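Local coordinates for protein aminotransferase (PDB 3JTX) that probably transfers amino groups between amino acids and 2-oxo acids, as a pyridoxal-phosphate-dependent fold-type I aminotransferase working as a dimer, at residues D50-S55 with Q283-A288; E93-L98 with E262-F267; G201-S206 with R234-M239; I213-N218 with V320-A325; Q304-R309 with A379-C384. All coordinates share one frame; numbering follows the deposited sequence. Where two conformers were deposited one is given.

Contact 1. Residues D50-S55 with Q283-A288; sequences DALTAS and QRASIA
Three alanines let helices 46-54 and 280-291 come close, and the contacts across them are van der Waals. A51 CB touches A288 CB at 3.5 Å and also lies near the A285 backbone, 3.9 Å from A285 CA. Beside this pair, L52 lays CB, CG and CD1 over the methyl of A285, the nearest approach being L52 CB to A285 CB at 3.8 Å. With such small side chains facing each other the two axes approach to 7.6 Å, running roughly antiparallel at 151°.

The polar groups are settled within or beyond the pair. S55 has its hydroxyl between its own N and carbonyl carbon (chi1 59°), facing back to the carbonyls of A51 and L52; S55 OG is 3.0 Å from A51 O and also rests on the R284 chain, 3.5 Å from R284 CB. Only the aliphatic root of R284 packs here: its chain bends at chi2 and carries the guanidinium off to salt bridges with E58 and E70.

P281, earlier in helix 280-291, also touches L52 and S55, helix 69-82 packs on I287, and L56 of the second subunit packs on L52, so the pair borders the dimer interface.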
# COMPACT_ATOMS: atom_id res chain seq x y z
N ASP A 50 13.22 3.27 19.33
CA ASP A 50 12.98 2.59 20.60
C ASP A 50 11.60 1.92 20.68
O ASP A 50 11.51 0.76 21.10
CB ASP A 50 13.08 3.58 21.77
CG ASP A 50 14.51 3.86 22.22
OD1 ASP A 50 15.45 3.20 21.73
OD2 ASP A 50 14.68 4.76 23.08
N ALA A 51 10.55 2.66 20.31
CA ALA A 51 9.16 2.16 20.37
C ALA A 51 8.91 1.02 19.38
O ALA A 51 8.19 0.05 19.69
CB ALA A 51 8.16 3.30 20.10
N LEU A 52 9.47 1.15 18.18
CA LEU A 52 9.41 0.08 17.18
C LEU A 52 10.05 -1.21 17.70
O LEU A 52 9.37 -2.24 17.78
CB LEU A 52 10.06 0.54 15.86
CG LEU A 52 9.42 -0.03 14.57
CD1 LEU A 52 9.83 0.78 13.36
CD2 LEU A 52 9.71 -1.48 14.36
N THR A 53 11.32 -1.16 18.11
CA THR A 53 12.00 -2.34 18.66
C THR A 53 11.26 -3.00 19.82
O THR A 53 11.17 -4.25 19.88
CB THR A 53 13.45 -2.00 19.09
OG1 THR A 53 14.22 -1.77 17.90
CG2 THR A 53 14.11 -3.13 19.90
N ALA A 54 10.73 -2.18 20.73
CA ALA A 54 10.04 -2.68 21.92
C ALA A 54 8.79 -3.49 21.58
O ALA A 54 8.35 -4.31 22.37
CB ALA A 54 9.67 -1.53 22.84
N SER A 55 8.23 -3.29 20.39
CA SER A 55 6.94 -3.89 20.05
C SER A 55 7.03 -4.96 18.97
O SER A 55 6.02 -5.42 18.46
CB SER A 55 5.98 -2.79 19.62
OG SER A 55 6.49 -2.09 18.51
N GLN A 283 2.72 1.09 13.89
CA GLN A 283 1.74 1.87 14.64
C GLN A 283 2.29 2.35 15.99
O GLN A 283 2.08 3.50 16.39
CB GLN A 283 0.45 1.08 14.87
CG GLN A 283 -0.33 0.74 13.59
CD GLN A 283 -1.73 0.24 13.92
OE1 GLN A 283 -2.47 0.91 14.67
NE2 GLN A 283 -2.11 -0.91 13.37
N ARG A 284 3.00 1.46 16.69
CA ARG A 284 3.59 1.81 17.98
C ARG A 284 4.66 2.92 17.84
O ARG A 284 4.70 3.87 18.64
CB ARG A 284 4.20 0.58 18.66
CG ARG A 284 3.21 -0.56 18.89
CD ARG A 284 2.39 -0.38 20.13
NE ARG A 284 1.47 -1.51 20.29
CZ ARG A 284 0.27 -1.43 20.84
NH1 ARG A 284 -0.20 -0.28 21.33
NH2 ARG A 284 -0.49 -2.51 20.90
N ALA A 285 5.53 2.76 16.86
CA ALA A 285 6.57 3.74 16.56
C ALA A 285 5.92 5.08 16.20
O ALA A 285 6.42 6.15 16.57
CB ALA A 285 7.45 3.23 15.41
N SER A 286 4.78 5.02 15.51
CA SER A 286 4.06 6.22 15.08
C SER A 286 3.40 6.95 16.24
O SER A 286 3.45 8.18 16.30
CB SER A 286 3.03 5.87 14.00
OG SER A 286 3.67 5.23 12.89
N ILE A 287 2.79 6.20 17.16
CA ILE A 287 2.26 6.78 18.40
C ILE A 287 3.37 7.55 19.13
O ILE A 287 3.20 8.72 19.51
CB ILE A 287 1.67 5.70 19.33
CG1 ILE A 287 0.36 5.15 18.75
CG2 ILE A 287 1.37 6.28 20.73
CD1 ILE A 287 -0.09 3.80 19.37
N ALA A 288 4.53 6.90 19.29
CA ALA A 288 5.69 7.54 19.91
C ALA A 288 6.08 8.83 19.19
O ALA A 288 6.42 9.83 19.84
CB ALA A 288 6.89 6.57 19.95

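Contact 2. Residues E93-L98 with E262-F267; sequences EILPVL and ELLKNF
In the large mixed sheet at the core of the fold-type I aminotransferase domain, strand 94-97 is an outermost strand of this chain, and helix 261-274 packs over the face that carries L95. The short strand and helix segments make an angle of 42°, with axes 9.2 Å apart at their closest. Strand 94-97 is bound to antiparallel strand 255-259 by backbone bonds from E93, L95 and V97, and the chain turns from that neighbour almost directly into the helix, so this contact folds the helix back over the sheet edge.

Side chain to side chain, the contact is apolar. L95 and L264 both carry CG beside the backbone N (chi1 -68° and -69°) and run alongside one another head to tail, L95 CD1 meeting L264 CD2 at 4.0 Å. The same L95 methyl approaches the F267 ring obliquely, 4.3 Å from F267 CD2. F267 in turn meets F107 of helix 100-111 edge-to-face, while V257 of the adjacent strand touches both leucines. The carboxylate of E93 is taken up by a salt bridge with R234 and a bond from D89 N.

Leucine methyls also press on the main chain in both directions: L95 CD1 lies 3.6 Å from L264 O, and L264 CD1 reaches E93 O at 3.3 Å.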
# COMPACT_ATOMS: atom_id res chain seq x y z
N GLU A 93 -13.12 10.15 12.28
CA GLU A 93 -12.57 11.21 11.42
C GLU A 93 -11.09 11.07 11.08
O GLU A 93 -10.52 11.97 10.47
CB GLU A 93 -12.81 12.58 12.04
CG GLU A 93 -14.28 13.00 12.03
CD GLU A 93 -14.51 14.41 12.53
OE1 GLU A 93 -14.08 14.72 13.67
OE2 GLU A 93 -15.12 15.21 11.78
N ILE A 94 -10.49 9.95 11.47
CA ILE A 94 -9.06 9.72 11.26
C ILE A 94 -8.80 8.28 10.79
O ILE A 94 -9.27 7.33 11.39
CB ILE A 94 -8.28 9.94 12.58
CG1 ILE A 94 -8.54 11.34 13.12
CG2 ILE A 94 -6.77 9.67 12.37
CD1 ILE A 94 -7.75 11.72 14.36
N LEU A 95 -8.04 8.13 9.70
CA LEU A 95 -7.49 6.79 9.33
C LEU A 95 -5.98 6.87 9.22
O LEU A 95 -5.45 7.80 8.60
CB LEU A 95 -8.04 6.29 7.99
CG LEU A 95 -9.52 5.91 7.90
CD1 LEU A 95 -9.91 5.49 6.44
CD2 LEU A 95 -9.87 4.81 8.96
N PRO A 96 -5.27 5.89 9.81
CA PRO A 96 -3.84 5.84 9.49
C PRO A 96 -3.58 5.40 8.05
O PRO A 96 -4.35 4.59 7.48
CB PRO A 96 -3.30 4.82 10.49
CG PRO A 96 -4.47 3.96 10.84
CD PRO A 96 -5.72 4.74 10.61
N VAL A 97 -2.48 5.88 7.47
CA VAL A 97 -2.12 5.51 6.11
C VAL A 97 -0.62 5.20 6.02
O VAL A 97 0.16 5.66 6.84
CB VAL A 97 -2.48 6.63 5.11
CG1 VAL A 97 -4.00 6.88 5.09
CG2 VAL A 97 -1.71 7.93 5.44
N LEU A 98 -0.23 4.41 5.03
CA LEU A 98 1.14 3.90 4.92
C LEU A 98 1.99 4.88 4.10
O LEU A 98 2.51 4.53 3.02
CB LEU A 98 1.16 2.49 4.32
CG LEU A 98 0.15 1.51 4.96
CD1 LEU A 98 0.31 0.09 4.39
CD2 LEU A 98 0.29 1.49 6.50
N GLU A 262 -17.91 10.51 6.65
CA GLU A 262 -18.62 9.73 5.63
C GLU A 262 -17.67 9.31 4.51
O GLU A 262 -17.70 8.16 4.06
CB GLU A 262 -19.81 10.51 5.07
CG GLU A 262 -20.62 9.74 4.02
N LEU A 263 -16.82 10.23 4.07
CA LEU A 263 -15.76 9.88 3.11
C LEU A 263 -14.84 8.78 3.64
O LEU A 263 -14.47 7.85 2.92
CB LEU A 263 -14.91 11.12 2.75
CG LEU A 263 -15.62 12.21 1.91
CD1 LEU A 263 -14.61 13.29 1.52
CD2 LEU A 263 -16.35 11.62 0.68
N LEU A 264 -14.47 8.87 4.91
CA LEU A 264 -13.53 7.92 5.47
C LEU A 264 -14.15 6.56 5.69
O LEU A 264 -13.46 5.54 5.61
CB LEU A 264 -12.94 8.47 6.76
CG LEU A 264 -12.01 9.66 6.55
CD1 LEU A 264 -11.50 10.18 7.88
CD2 LEU A 264 -10.82 9.32 5.66
N LYS A 265 -15.46 6.52 5.98
CA LYS A 265 -16.17 5.24 6.09
C LYS A 265 -16.03 4.46 4.79
O LYS A 265 -15.69 3.25 4.79
CB LYS A 265 -17.65 5.47 6.43
CG LYS A 265 -18.45 4.21 6.66
CD LYS A 265 -19.90 4.58 7.02
CE LYS A 265 -20.73 3.34 7.34
NZ LYS A 265 -20.91 2.47 6.14
N ASN A 266 -16.28 5.14 3.68
CA ASN A 266 -16.20 4.50 2.36
C ASN A 266 -14.76 4.22 1.98
O ASN A 266 -14.47 3.14 1.44
CB ASN A 266 -16.90 5.34 1.29
CG ASN A 266 -18.39 5.42 1.53
OD1 ASN A 266 -19.00 4.47 2.03
ND2 ASN A 266 -18.99 6.55 1.20
N PHE A 267 -13.85 5.12 2.33
CA PHE A 267 -12.44 4.91 2.06
C PHE A 267 -11.91 3.67 2.80
O PHE A 267 -11.16 2.86 2.24
CB PHE A 267 -11.64 6.15 2.43
CG PHE A 267 -10.23 6.21 1.87
CD1 PHE A 267 -9.88 5.57 0.68
CD2 PHE A 267 -9.27 6.98 2.50
CE1 PHE A 267 -8.59 5.66 0.18
CE2 PHE A 267 -7.99 7.08 1.99
CZ PHE A 267 -7.65 6.43 0.83

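Contact 3. Residues G201-S206 with R234-M239; sequences GFIIAS and RQKLLM
With CG beside its backbone N (chi1 -66°) and every later torsion near 180°, the K236 side chain stretches straight back along the other segment until NZ meets the carbonyl of G201. The bond K236 NZ to G201 O is 2.8 Å, with the ammonium tilted 18° from the carbonyl plane. I204 takes a similar first torsion and runs alongside L237 in the same direction; I204 CD1 touches L237 CD2 at 3.6 Å.

The backbones form a parallel strand pair, 203-207 with 237-242, joined through helix 223-229 as a beta-alpha-beta unit of the central sheet. The register sets I204 beside L237, A205 beside L238 and S206 beside M239 (a selenomethionine). Three backbone bonds join the two segments: I204 N to K236 O at 2.8 Å, L238 N to I204 O at 3.0 Å and S206 N to L238 O at 3.0 Å. The first is nearly straight, 173° at the hydrogen. Weaker CA-H contacts lie between them, as from A205 CA to L238 O at 3.5 Å.

I204 and L237 both pack against F194 of helix 187-200, whereas A205 and L238 face the other side of the sheet. A type II turn, R234 to L237, leads into the second strand.

G201, just past helix 187-200, has positive phi, and its carbonyl would be partly negative like others at a helix C terminus. The lysine charge therefore probably offsets the C-terminal end of that helix as well as tying the strand's start to the turn.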
# COMPACT_ATOMS: atom_id res chain seq x y z
N GLY A 201 -19.29 21.61 -5.50
CA GLY A 201 -19.44 20.34 -4.79
C GLY A 201 -18.31 19.31 -4.82
O GLY A 201 -18.51 18.15 -4.43
N PHE A 202 -17.12 19.71 -5.27
CA PHE A 202 -15.95 18.82 -5.27
C PHE A 202 -15.45 18.57 -3.84
O PHE A 202 -15.79 19.29 -2.91
CB PHE A 202 -14.80 19.41 -6.10
CG PHE A 202 -14.43 20.82 -5.73
CD1 PHE A 202 -13.64 21.08 -4.62
CD2 PHE A 202 -14.87 21.90 -6.50
CE1 PHE A 202 -13.30 22.39 -4.29
CE2 PHE A 202 -14.54 23.20 -6.17
CZ PHE A 202 -13.75 23.45 -5.06
N ILE A 203 -14.61 17.54 -3.70
CA ILE A 203 -13.93 17.20 -2.46
C ILE A 203 -12.63 17.96 -2.46
O ILE A 203 -12.02 18.14 -3.51
CB ILE A 203 -13.64 15.68 -2.42
CG1 ILE A 203 -14.96 14.92 -2.28
CG2 ILE A 203 -12.68 15.31 -1.30
CD1 ILE A 203 -14.86 13.45 -2.70
N ILE A 204 -12.20 18.44 -1.29
CA ILE A 204 -10.88 19.07 -1.16
C ILE A 204 -9.91 18.11 -0.47
O ILE A 204 -10.23 17.58 0.60
CB ILE A 204 -10.95 20.39 -0.34
CG1 ILE A 204 -11.75 21.44 -1.11
CG2 ILE A 204 -9.53 20.91 -0.03
CD1 ILE A 204 -12.18 22.65 -0.25
N ALA A 205 -8.77 17.86 -1.11
CA ALA A 205 -7.71 17.05 -0.55
C ALA A 205 -6.50 17.96 -0.32
O ALA A 205 -5.93 18.52 -1.28
CB ALA A 205 -7.36 15.86 -1.50
N SER A 206 -6.14 18.15 0.95
CA SER A 206 -5.06 19.04 1.34
C SER A 206 -3.83 18.27 1.82
O SER A 206 -3.86 17.59 2.85
CB SER A 206 -5.54 20.01 2.42
OG SER A 206 -4.59 21.03 2.63
N ARG A 234 -16.56 20.05 8.31
CA ARG A 234 -15.54 19.27 7.59
C ARG A 234 -16.10 18.47 6.42
O ARG A 234 -15.44 17.56 5.94
CB ARG A 234 -14.87 18.31 8.55
CG ARG A 234 -13.95 18.98 9.47
CD ARG A 234 -13.55 18.05 10.60
NE ARG A 234 -13.02 18.91 11.63
CZ ARG A 234 -13.13 18.72 12.94
NH1 ARG A 234 -13.71 17.64 13.46
NH2 ARG A 234 -12.61 19.64 13.71
N GLN A 235 -17.32 18.76 5.97
CA GLN A 235 -17.92 18.00 4.88
C GLN A 235 -17.07 18.16 3.61
O GLN A 235 -16.71 19.29 3.23
CB GLN A 235 -19.36 18.47 4.60
CG GLN A 235 -20.12 17.56 3.64
CD GLN A 235 -21.54 18.01 3.37
OE1 GLN A 235 -22.49 17.34 3.74
NE2 GLN A 235 -21.68 19.15 2.72
N LYS A 236 -16.76 17.03 2.97
CA LYS A 236 -15.98 16.99 1.74
C LYS A 236 -14.55 17.58 1.87
O LYS A 236 -13.98 18.06 0.89
CB LYS A 236 -16.74 17.66 0.60
CG LYS A 236 -18.04 16.92 0.19
CD LYS A 236 -18.64 17.52 -1.08
CE LYS A 236 -19.84 16.68 -1.54
NZ LYS A 236 -20.56 17.33 -2.67
N LEU A 237 -14.01 17.55 3.09
CA LEU A 237 -12.63 17.99 3.38
C LEU A 237 -11.84 16.83 3.94
O LEU A 237 -12.31 16.14 4.84
CB LEU A 237 -12.60 19.09 4.45
CG LEU A 237 -13.35 20.38 4.22
CD1 LEU A 237 -13.05 21.35 5.39
CD2 LEU A 237 -12.97 21.00 2.88
N LEU A 238 -10.64 16.61 3.41
CA LEU A 238 -9.72 15.63 3.94
C LEU A 238 -8.31 16.23 3.94
O LEU A 238 -7.87 16.76 2.92
CB LEU A 238 -9.72 14.37 3.10
CG LEU A 238 -10.96 13.47 3.15
CD1 LEU A 238 -10.79 12.39 2.08
CD2 LEU A 238 -11.18 12.85 4.56
N MSE A 239 -7.63 16.16 5.08
CA MSE A 239 -6.22 16.48 5.13
C MSE A 239 -5.40 15.20 5.06
O MSE A 239 -5.78 14.17 5.62
CB MSE A 239 -5.90 17.24 6.43
CG MSE A 239 -5.95 16.36 7.65
SE MSE A 239 -5.30 17.16 9.29
CE MSE A 239 -3.51 17.30 9.05

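Contact 4. Residues I213-N218 with V320-A325; sequences IYFDGN and VKLPDA
The carbonyl oxygen of D324 is held by two waters, 2.6 Å from water 1 and 2.9 Å from water 2, and both waters also reach N218 O, water 2 at 2.6 Å. Water 1 is further fixed by accepting from F215 N at 2.9 Å, so the backbones of the two loops are bridged through solvent. Each water has more acceptors nearby than protons to give, and these bonds are probably shared.

F215 carries the apolar part. CG sits beside its backbone N (chi1 -43°), which swings the ring across to L322 and P323. L322 CD1 stands over one ring face, 4.0 Å from the centroid and 13° off its normal, a CH-pi contact. At the ring edge P323 O lies near the plane, 3.5 Å from F215 CE2, and the P323 side chain runs about perpendicular to that of F215, with P323 CG against F215 CE2.

This joins the loop between strand 203-207 and helix 223-229, which turns at F215-N218 in a type I' turn, to the loop entering strand 328-332 of the three-stranded antiparallel sheet. F307 of helix 294-314 packs on F215, L322 and P323.

Past the ring the backbones draw close: the methyl of A325 presses on the carbonyl of I213, CB to O 3.1 Å, and meets CB of Y214.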
# COMPACT_ATOMS: atom_id res chain seq x y z
N ILE A 213 7.58 22.14 9.18
CA ILE A 213 8.82 22.79 8.78
C ILE A 213 8.52 24.27 8.53
O ILE A 213 8.05 24.65 7.45
CB ILE A 213 9.46 22.12 7.52
CG1 ILE A 213 9.52 20.58 7.68
CG2 ILE A 213 10.82 22.69 7.26
CD1 ILE A 213 10.23 20.08 8.91
N TYR A 214 8.78 25.08 9.57
CA TYR A 214 8.45 26.50 9.57
C TYR A 214 9.42 27.28 10.44
O TYR A 214 10.26 26.70 11.13
CB TYR A 214 7.00 26.74 10.03
CG TYR A 214 6.67 26.26 11.44
CD1 TYR A 214 6.98 27.02 12.56
CD2 TYR A 214 6.02 25.04 11.65
CE1 TYR A 214 6.67 26.59 13.86
CE2 TYR A 214 5.72 24.59 12.94
CZ TYR A 214 6.04 25.37 14.04
OH TYR A 214 5.74 24.96 15.33
N PHE A 215 9.28 28.61 10.43
CA PHE A 215 10.25 29.51 11.03
C PHE A 215 9.64 30.39 12.11
O PHE A 215 8.44 30.66 12.10
CB PHE A 215 10.88 30.37 9.93
CG PHE A 215 11.23 29.58 8.70
CD1 PHE A 215 12.23 28.62 8.75
CD2 PHE A 215 10.51 29.74 7.53
CE1 PHE A 215 12.52 27.83 7.65
CE2 PHE A 215 10.80 28.96 6.42
CZ PHE A 215 11.80 28.00 6.48
N ASP A 216 10.48 30.79 13.06
CA ASP A 216 10.19 31.91 13.96
C ASP A 216 8.81 31.85 14.61
O ASP A 216 8.15 32.88 14.76
CB ASP A 216 10.35 33.23 13.18
CG ASP A 216 11.80 33.50 12.73
OD1 ASP A 216 12.69 33.52 13.61
OD2 ASP A 216 12.06 33.72 11.52
N GLY A 217 8.36 30.65 14.99
CA GLY A 217 7.06 30.51 15.65
C GLY A 217 5.80 30.70 14.79
O GLY A 217 4.68 30.70 15.31
N ASN A 218 5.97 30.85 13.47
CA ASN A 218 4.85 31.13 12.57
C ASN A 218 4.32 29.83 11.97
O ASN A 218 4.70 29.45 10.85
CB ASN A 218 5.27 32.10 11.47
CG ASN A 218 5.58 33.49 12.00
OD1 ASN A 218 4.92 33.97 12.92
ND2 ASN A 218 6.57 34.14 11.41
N VAL A 320 14.83 37.47 -3.38
CA VAL A 320 14.43 36.28 -2.65
C VAL A 320 14.16 36.64 -1.20
O VAL A 320 14.74 37.59 -0.68
CB VAL A 320 15.53 35.17 -2.71
CG1 VAL A 320 16.81 35.67 -2.08
CG2 VAL A 320 15.07 33.87 -2.05
N LYS A 321 13.26 35.88 -0.58
CA LYS A 321 12.91 36.07 0.83
C LYS A 321 12.64 34.72 1.47
O LYS A 321 12.48 33.72 0.78
CB LYS A 321 11.68 36.98 0.96
CG LYS A 321 10.39 36.39 0.38
N LEU A 322 12.60 34.69 2.80
CA LEU A 322 12.24 33.48 3.54
C LEU A 322 10.89 32.98 3.04
O LEU A 322 9.97 33.76 2.92
CB LEU A 322 12.16 33.82 5.02
CG LEU A 322 12.15 32.72 6.07
CD1 LEU A 322 13.43 31.93 6.08
CD2 LEU A 322 11.93 33.40 7.42
N PRO A 323 10.76 31.69 2.72
CA PRO A 323 9.43 31.19 2.35
C PRO A 323 8.48 31.12 3.55
O PRO A 323 8.93 31.31 4.70
CB PRO A 323 9.73 29.79 1.82
CG PRO A 323 10.94 29.36 2.57
CD PRO A 323 11.76 30.61 2.80
N ASP A 324 7.19 30.87 3.31
CA ASP A 324 6.22 30.79 4.41
C ASP A 324 6.58 29.59 5.30
O ASP A 324 6.47 29.65 6.53
CB ASP A 324 4.77 30.61 3.92
CG ASP A 324 4.21 31.83 3.17
OD1 ASP A 324 4.79 32.94 3.24
OD2 ASP A 324 3.16 31.69 2.51
N ALA A 325 6.97 28.50 4.65
CA ALA A 325 7.32 27.25 5.33
C ALA A 325 8.00 26.30 4.33
O ALA A 325 8.27 26.68 3.20
CB ALA A 325 6.07 26.60 5.97
O HOH W 1 7.21 30.02 8.97
O HOH W 2 4.17 29.16 8.28

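Contact 5. Residues Q304-R309 with A379-C384; sequences QEKFER and ADVATC
V381 and the shaft of K306 form the close-packed half of this contact, where helix 294-314 meets the first turn of helix 381-394; E305 and R309 make the looser, more open side. K306 starts with CG beside its backbone N (chi1 -64°) and crosses V381 at a slant, its CG 4.0 Å from V381 CA. Farther along, K306 CD rests 4.0 Å from C384 SG, and a bend at chi3 brings the ammonium to the residues leading into the second helix. There K306 NZ bonds to A379 O at 2.8 Å, meeting it from above the carbonyl plane, 41° out of it.

The outer side is thinner. V381 points its two methyls between these two residues: CG2 lies 3.6 Å from R309 NH1, obliquely to the guanidinium, and CG1 lies 4.1 Å from E305 OE2. Both long chains cross the valine at about a right angle, and R309 is exposed.

D380 is the N-cap of helix 381-394. Its OD1 accepts from T383 N at 2.8 Å, nearly along the C-O axis, and from T383 OG1, which comes from above the carboxylate plane.

K306 NZ also bonds to L377 O and to H42 NE2. For a buried ammonium gathering carbonyls in this way, the charge is probably partly compensated by the carbonyl dipoles, and the bonds tie the chain before the capped helix to helix 294-314.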
# COMPACT_ATOMS: atom_id res chain seq x y z
N GLN A 304 15.76 26.08 10.43
CA GLN A 304 15.82 27.50 10.79
C GLN A 304 17.24 28.06 10.66
O GLN A 304 17.45 29.13 10.07
CB GLN A 304 15.30 27.69 12.22
CG GLN A 304 15.50 29.07 12.83
CD GLN A 304 14.35 30.04 12.58
OE1 GLN A 304 13.17 29.69 12.67
NE2 GLN A 304 14.69 31.30 12.29
N GLU A 305 18.22 27.34 11.20
CA GLU A 305 19.62 27.78 11.17
C GLU A 305 20.07 27.91 9.72
O GLU A 305 20.66 28.91 9.33
CB GLU A 305 20.49 26.79 11.94
CG GLU A 305 21.96 27.15 12.00
CD GLU A 305 22.83 26.08 12.67
OE1 GLU A 305 22.35 24.93 12.87
OE2 GLU A 305 24.00 26.39 12.97
N LYS A 306 19.76 26.91 8.90
CA LYS A 306 20.16 26.96 7.50
C LYS A 306 19.59 28.19 6.78
O LYS A 306 20.32 28.90 6.09
CB LYS A 306 19.70 25.69 6.77
CG LYS A 306 20.34 24.40 7.28
CD LYS A 306 19.84 23.19 6.50
CE LYS A 306 19.79 21.93 7.36
NZ LYS A 306 19.37 20.75 6.53
N PHE A 307 18.28 28.42 6.91
CA PHE A 307 17.61 29.52 6.23
C PHE A 307 18.10 30.88 6.74
O PHE A 307 18.27 31.81 5.95
CB PHE A 307 16.09 29.44 6.38
CG PHE A 307 15.43 28.55 5.37
CD1 PHE A 307 15.02 29.06 4.15
CD2 PHE A 307 15.23 27.21 5.63
CE1 PHE A 307 14.40 28.25 3.21
CE2 PHE A 307 14.61 26.39 4.71
CZ PHE A 307 14.19 26.92 3.48
N GLU A 308 18.30 30.98 8.06
CA GLU A 308 18.78 32.20 8.68
C GLU A 308 20.09 32.68 8.07
O GLU A 308 20.30 33.88 7.96
CB GLU A 308 19.01 31.98 10.18
CG GLU A 308 17.81 32.26 11.01
CD GLU A 308 18.02 31.92 12.48
OE1 GLU A 308 19.12 31.43 12.85
OE2 GLU A 308 17.05 32.12 13.25
N ARG A 309 20.95 31.75 7.68
CA ARG A 309 22.25 32.07 7.11
C ARG A 309 22.22 32.18 5.59
O ARG A 309 22.86 33.07 5.02
CB ARG A 309 23.27 31.03 7.57
CG ARG A 309 23.40 30.99 9.10
CD ARG A 309 24.46 30.02 9.58
NE ARG A 309 25.80 30.38 9.10
CZ ARG A 309 26.88 29.59 9.16
NH1 ARG A 309 26.81 28.37 9.71
NH2 ARG A 309 28.03 30.02 8.66
N ALA A 379 20.87 19.22 3.04
CA ALA A 379 22.26 19.01 3.44
C ALA A 379 22.58 19.84 4.69
O ALA A 379 21.78 20.69 5.09
CB ALA A 379 23.18 19.38 2.30
N ASP A 380 23.74 19.61 5.30
CA ASP A 380 24.07 20.33 6.53
C ASP A 380 24.33 21.80 6.27
O ASP A 380 24.56 22.21 5.13
CB ASP A 380 25.22 19.69 7.32
CG ASP A 380 26.55 19.68 6.57
OD1 ASP A 380 26.90 20.64 5.85
OD2 ASP A 380 27.25 18.69 6.76
N VAL A 381 24.25 22.58 7.35
CA VAL A 381 24.36 24.03 7.28
C VAL A 381 25.65 24.50 6.60
O VAL A 381 25.61 25.40 5.77
CB VAL A 381 24.18 24.70 8.68
CG1 VAL A 381 25.29 24.29 9.64
CG2 VAL A 381 24.12 26.21 8.55
N ALA A 382 26.78 23.88 6.94
CA ALA A 382 28.06 24.27 6.34
C ALA A 382 28.01 24.10 4.83
O ALA A 382 28.44 24.98 4.09
CB ALA A 382 29.24 23.47 6.95
N THR A 383 27.46 22.98 4.37
CA THR A 383 27.31 22.70 2.94
C THR A 383 26.37 23.71 2.26
O THR A 383 26.68 24.20 1.15
CB THR A 383 26.81 21.26 2.69
OG1 THR A 383 27.77 20.36 3.22
CG2 THR A 383 26.61 20.97 1.20
N CYS A 384 25.24 24.00 2.90
CA CYS A 384 24.26 24.95 2.35
C CYS A 384 24.82 26.36 2.21
O CYS A 384 24.61 27.03 1.19
CB CYS A 384 22.99 25.01 3.21
SG CYS A 384 22.02 23.49 3.14

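In the fold
From the N terminus, helix 46-54 is the first partner: contact 1 brings it to helix 280-291, closing a long loop that contains contacts 2 and 3. Contact 2 joins edge strand 94-97 to helix 261-274, and within that loop contact 3 pairs neighbouring strands 203-207 and 237-242 of the same sheet; the salt bridge of E93 with R234 links these two. Contact 4 starts inside all three loops but ends beyond them at 320-325, so it crosses contacts 1, 2 and 3. Contact 5 opens within contact 4's loop and closes near the C terminus, crossing it. Q304 and F307 meet D216 and F215 there, tying a loop after strand 203-207 to helix 294-314, which contact 5 joins to the C-terminal helix.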